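Local coordinates for protein anopheles gambiae adenosine kinase (Anopheles gambiae, PDB 3LOO) that catalyses the phosphorylation of adenosine to AMP, as an adenosine kinase of the pfkB carbohydrate kinase family, at residues A[153-165]-A[186-198]. Sequence-based numbering, arbitrary orientation.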
loop_
_atom_site.group_PDB
_atom_site.type_symbol
_atom_site.label_atom_id
_atom_site.label_comp_id
_atom_site.label_asym_id
_atom_site.label_seq_id
_atom_site.Cartn_x
_atom_site.Cartn_y
_atom_site.Cartn_z
ATOM N N ASN A 153 -4.507 4.715 -13.417
ATOM C CA ASN A 153 -4.596 6.013 -14.034
ATOM C C ASN A 153 -4.582 6.992 -12.880
ATOM O O ASN A 153 -5.638 7.239 -12.245
ATOM C CB ASN A 153 -5.915 6.130 -14.812
ATOM C CG ASN A 153 -6.175 7.547 -15.334
ATOM O OD1 ASN A 153 -5.242 8.299 -15.630
ATOM N ND2 ASN A 153 -7.441 7.911 -15.425
ATOM N N LEU A 154 -3.378 7.488 -12.573
ATOM C CA LEU A 154 -3.145 8.263 -11.342
ATOM C C LEU A 154 -3.848 9.611 -11.345
ATOM O O LEU A 154 -4.426 10.016 -10.330
ATOM C CB LEU A 154 -1.649 8.458 -11.063
ATOM C CG LEU A 154 -0.827 7.208 -10.714
ATOM C CD1 LEU A 154 0.574 7.588 -10.291
ATOM C CD2 LEU A 154 -1.522 6.382 -9.559
ATOM N N ALA A 155 -3.770 10.309 -12.480
ATOM C CA ALA A 155 -4.509 11.559 -12.718
ATOM C C ALA A 155 -4.329 12.529 -11.521
ATOM O O ALA A 155 -3.196 12.948 -11.284
ATOM C CB ALA A 155 -5.989 11.250 -13.043
ATOM N N ALA A 156 -5.379 12.867 -10.751
ATOM C CA ALA A 156 -5.220 13.852 -9.652
ATOM C C ALA A 156 -4.250 13.407 -8.559
ATOM O O ALA A 156 -3.603 14.243 -7.904
ATOM C CB ALA A 156 -6.579 14.239 -9.021
ATOM N N ALA A 157 -4.123 12.100 -8.367
ATOM C CA ALA A 157 -3.136 11.611 -7.374
ATOM C C ALA A 157 -1.724 12.082 -7.721
ATOM O O ALA A 157 -0.891 12.209 -6.826
ATOM C CB ALA A 157 -3.176 10.096 -7.223
ATOM N N ASN A 158 -1.460 12.304 -9.022
ATOM C CA ASN A 158 -0.192 12.865 -9.472
ATOM C C ASN A 158 -0.041 14.365 -9.211
ATOM O O ASN A 158 1.066 14.892 -9.335
ATOM C CB ASN A 158 0.086 12.563 -10.962
ATOM C CG ASN A 158 1.514 12.128 -11.201
ATOM O OD1 ASN A 158 2.482 12.754 -10.725
ATOM N ND2 ASN A 158 1.670 11.051 -11.912
ATOM N N ASP A 159 -1.113 15.054 -8.838
ATOM C CA ASP A 159 -1.005 16.469 -8.519
ATOM C C ASP A 159 -0.603 16.756 -7.083
ATOM O O ASP A 159 -0.690 17.881 -6.658
ATOM C CB ASP A 159 -2.312 17.202 -8.860
ATOM C CG ASP A 159 -2.629 17.164 -10.366
ATOM O OD1 ASP A 159 -1.730 16.828 -11.148
ATOM O OD2 ASP A 159 -3.778 17.433 -10.765
ATOM N N PHE A 160 -0.175 15.743 -6.324
ATOM C CA PHE A 160 0.224 15.949 -4.948
ATOM C C PHE A 160 1.490 16.806 -4.910
ATOM O O PHE A 160 2.412 16.566 -5.678
ATOM C CB PHE A 160 0.511 14.611 -4.265
ATOM C CG PHE A 160 0.868 14.734 -2.805
ATOM C CD1 PHE A 160 -0.122 14.643 -1.834
ATOM C CD2 PHE A 160 2.187 14.936 -2.401
ATOM C CE1 PHE A 160 0.181 14.782 -0.477
ATOM C CE2 PHE A 160 2.500 15.061 -1.049
ATOM C CZ PHE A 160 1.494 14.972 -0.085
ATOM N N THR A 161 1.545 17.761 -3.984
ATOM C CA THR A 161 2.748 18.595 -3.833
ATOM C C THR A 161 3.231 18.630 -2.393
ATOM O O THR A 161 2.415 18.638 -1.463
ATOM C CB THR A 161 2.542 20.045 -4.316
ATOM O OG1 THR A 161 1.444 20.629 -3.609
ATOM C CG2 THR A 161 2.277 20.097 -5.768
ATOM N N PRO A 162 4.564 18.687 -2.203
ATOM C CA PRO A 162 5.146 18.798 -0.856
ATOM C C PRO A 162 4.522 19.925 -0.037
ATOM O O PRO A 162 4.488 19.854 1.183
ATOM C CB PRO A 162 6.618 19.113 -1.138
ATOM C CG PRO A 162 6.886 18.493 -2.477
ATOM C CD PRO A 162 5.604 18.554 -3.254
ATOM N N GLU A 163 4.018 20.945 -0.720
ATOM C CA GLU A 163 3.442 22.097 -0.061
ATOM C C GLU A 163 2.206 21.703 0.751
ATOM O O GLU A 163 1.955 22.287 1.792
ATOM C CB GLU A 163 3.090 23.220 -1.064
ATOM C CG GLU A 163 3.625 23.096 -2.539
ATOM C CD GLU A 163 5.140 22.901 -2.664
ATOM O OE1 GLU A 163 5.910 23.747 -2.151
ATOM O OE2 GLU A 163 5.561 21.898 -3.288
ATOM N N HIS A 164 1.448 20.700 0.293
ATOM C CA HIS A 164 0.251 20.242 1.038
ATOM C C HIS A 164 0.604 19.877 2.479
ATOM O O HIS A 164 -0.186 20.081 3.416
ATOM C CB HIS A 164 -0.422 19.052 0.329
ATOM C CG HIS A 164 -1.672 18.558 1.003
ATOM N ND1 HIS A 164 -2.823 19.316 1.097
ATOM C CD2 HIS A 164 -1.957 17.369 1.591
ATOM C CE1 HIS A 164 -3.761 18.617 1.718
ATOM N NE2 HIS A 164 -3.261 17.432 2.031
ATOM N N LEU A 165 1.799 19.329 2.651
ATOM C CA LEU A 165 2.259 18.933 3.969
ATOM C C LEU A 165 2.778 20.109 4.801
ATOM O O LEU A 165 3.003 19.954 5.996
ATOM C CB LEU A 165 3.327 17.853 3.865
ATOM C CG LEU A 165 2.973 16.580 3.093
ATOM C CD1 LEU A 165 4.174 15.630 3.130
ATOM C CD2 LEU A 165 1.692 15.903 3.623
ATOM N N PHE A 186 3.561 5.599 -4.345
ATOM C CA PHE A 186 3.635 7.044 -4.109
ATOM C C PHE A 186 4.918 7.668 -4.666
ATOM O O PHE A 186 4.973 8.889 -4.870
ATOM C CB PHE A 186 3.453 7.362 -2.589
ATOM C CG PHE A 186 3.340 8.844 -2.246
ATOM C CD1 PHE A 186 2.173 9.567 -2.505
ATOM C CD2 PHE A 186 4.387 9.496 -1.597
ATOM C CE1 PHE A 186 2.041 10.919 -2.150
ATOM C CE2 PHE A 186 4.280 10.839 -1.232
ATOM C CZ PHE A 186 3.104 11.562 -1.502
ATOM N N PHE A 187 5.943 6.852 -4.911
ATOM C CA PHE A 187 7.188 7.358 -5.562
ATOM C C PHE A 187 6.953 7.948 -6.954
ATOM O O PHE A 187 7.661 8.888 -7.369
ATOM C CB PHE A 187 8.267 6.286 -5.654
ATOM C CG PHE A 187 8.815 5.829 -4.329
ATOM C CD1 PHE A 187 8.138 6.067 -3.117
ATOM C CD2 PHE A 187 9.990 5.094 -4.304
ATOM C CE1 PHE A 187 8.660 5.589 -1.921
ATOM C CE2 PHE A 187 10.505 4.626 -3.117
ATOM C CZ PHE A 187 9.838 4.863 -1.928
ATOM N N THR A 188 5.949 7.423 -7.665
ATOM C CA THR A 188 5.550 7.965 -8.978
ATOM C C THR A 188 5.180 9.427 -8.807
ATOM O O THR A 188 5.461 10.274 -9.670
ATOM C CB THR A 188 4.313 7.211 -9.559
ATOM O OG1 THR A 188 4.602 5.825 -9.612
ATOM C CG2 THR A 188 3.921 7.720 -10.970
ATOM N N VAL A 189 4.571 9.735 -7.661
ATOM C CA VAL A 189 3.956 11.034 -7.484
ATOM C C VAL A 189 4.840 12.026 -6.724
ATOM O O VAL A 189 4.907 13.184 -7.105
ATOM C CB VAL A 189 2.571 10.891 -6.804
ATOM C CG1 VAL A 189 2.039 12.210 -6.424
ATOM C CG2 VAL A 189 1.602 10.141 -7.757
ATOM N N SER A 190 5.461 11.592 -5.628
ATOM C CA SER A 190 6.270 12.513 -4.834
ATOM C C SER A 190 7.248 11.764 -3.981
ATOM O O SER A 190 7.063 11.654 -2.747
ATOM C CB SER A 190 5.378 13.401 -3.922
ATOM O OG SER A 190 6.116 14.541 -3.478
ATOM N N PHE A 191 8.289 11.239 -4.615
ATOM C CA PHE A 191 9.351 10.597 -3.865
ATOM C C PHE A 191 9.956 11.573 -2.841
ATOM O O PHE A 191 10.398 11.169 -1.767
ATOM C CB PHE A 191 10.468 10.039 -4.781
ATOM C CG PHE A 191 11.667 9.558 -4.017
ATOM C CD1 PHE A 191 11.591 8.402 -3.237
ATOM C CD2 PHE A 191 12.869 10.277 -4.043
ATOM C CE1 PHE A 191 12.671 7.975 -2.507
ATOM C CE2 PHE A 191 13.974 9.837 -3.314
ATOM C CZ PHE A 191 13.876 8.698 -2.550
ATOM N N GLU A 192 10.028 12.838 -3.234
ATOM C CA GLU A 192 10.650 13.901 -2.443
ATOM C C GLU A 192 9.896 14.045 -1.081
ATOM O O GLU A 192 10.516 14.231 -0.035
ATOM C CB GLU A 192 10.526 15.155 -3.293
ATOM C CG GLU A 192 11.234 16.404 -2.889
ATOM C CD GLU A 192 10.435 17.634 -3.348
ATOM O OE1 GLU A 192 9.623 17.521 -4.300
ATOM O OE2 GLU A 192 10.579 18.710 -2.724
ATOM N N SER A 193 8.567 13.912 -1.106
ATOM C CA SER A 193 7.765 13.944 0.135
ATOM C C SER A 193 8.030 12.707 0.978
ATOM O O SER A 193 8.213 12.824 2.186
ATOM C CB SER A 193 6.260 14.034 -0.150
ATOM O OG SER A 193 5.901 15.232 -0.767
ATOM N N ALA A 194 8.073 11.535 0.337
ATOM C CA ALA A 194 8.279 10.265 1.062
ATOM C C ALA A 194 9.644 10.315 1.754
ATOM O O ALA A 194 9.771 9.913 2.912
ATOM C CB ALA A 194 8.227 9.058 0.119
ATOM N N LEU A 195 10.673 10.765 1.025
ATOM C CA LEU A 195 12.026 10.808 1.595
ATOM C C LEU A 195 12.121 11.826 2.761
ATOM O O LEU A 195 12.755 11.584 3.785
ATOM C CB LEU A 195 13.062 11.136 0.502
ATOM C CG LEU A 195 14.514 11.273 0.945
ATOM C CD1 LEU A 195 14.973 9.942 1.457
ATOM C CD2 LEU A 195 15.446 11.806 -0.200
ATOM N N SER A 196 11.522 12.986 2.554
ATOM C CA SER A 196 11.549 14.048 3.544
ATOM C C SER A 196 10.915 13.521 4.854
ATOM O O SER A 196 11.462 13.673 5.937
ATOM C CB SER A 196 10.784 15.217 2.960
ATOM O OG SER A 196 10.582 16.178 3.932
ATOM N N VAL A 197 9.808 12.797 4.734
ATOM C CA VAL A 197 9.109 12.256 5.910
ATOM C C VAL A 197 9.960 11.169 6.543
ATOM O O VAL A 197 10.057 11.105 7.767
ATOM C CB VAL A 197 7.669 11.778 5.544
ATOM C CG1 VAL A 197 7.079 10.830 6.607
ATOM C CG2 VAL A 197 6.781 12.978 5.311
ATOM N N ALA A 198 10.618 10.341 5.717
ATOM C CA ALA A 198 11.476 9.259 6.232
ATOM C C ALA A 198 12.692 9.761 7.012
ATOM O O ALA A 198 13.047 9.189 8.053
ATOM C CB ALA A 198 11.898 8.260 5.077
#
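With CG of F160 (chi1 -177°) and of F186 (chi1 -173°) each trans to its own main-chain nitrogen, the two phenyl rings meet in a T-shaped stack, the edge of F186 against one face of F160. Their planes stand at 74°. F186 CZ sits off-centre over that face, 3.6 Å from F160 CE2. The rim of F160 takes S193 OG close to the ring plane, and this hydroxyl is hydrogen-bonded to S190 OG at 2.8 Å, which ties the two serines together alongside the F160 edge and the P162 ring. P162 CG lies against the carboxylate of E192, 3.4 Å from OE1. The loop leaving strand 147-153 of the small sheet, the lid of the pfkB (ribokinase-like) fold, thus packs on helix 187-203 of the large alpha/beta domain, beside the bis(adenosine)-5'-tetraphosphate pocket, which L154 helps to line. V189 packs closely against the end of the 3-10 turn at 156-158, its CG1 3.0 Å from A157 O and also against F160 CB, while CG2 lies beside N158 CA. L154 CD1 reaches V189 CG2 at 3.7 Å and packs tightly against CG2 of T188, while T188 OG1 hydrogen-bonds to Y221 OH. Toward the far end of the loop, L165 CD1 rests more loosely on V197 CG2, 4.3 Å away.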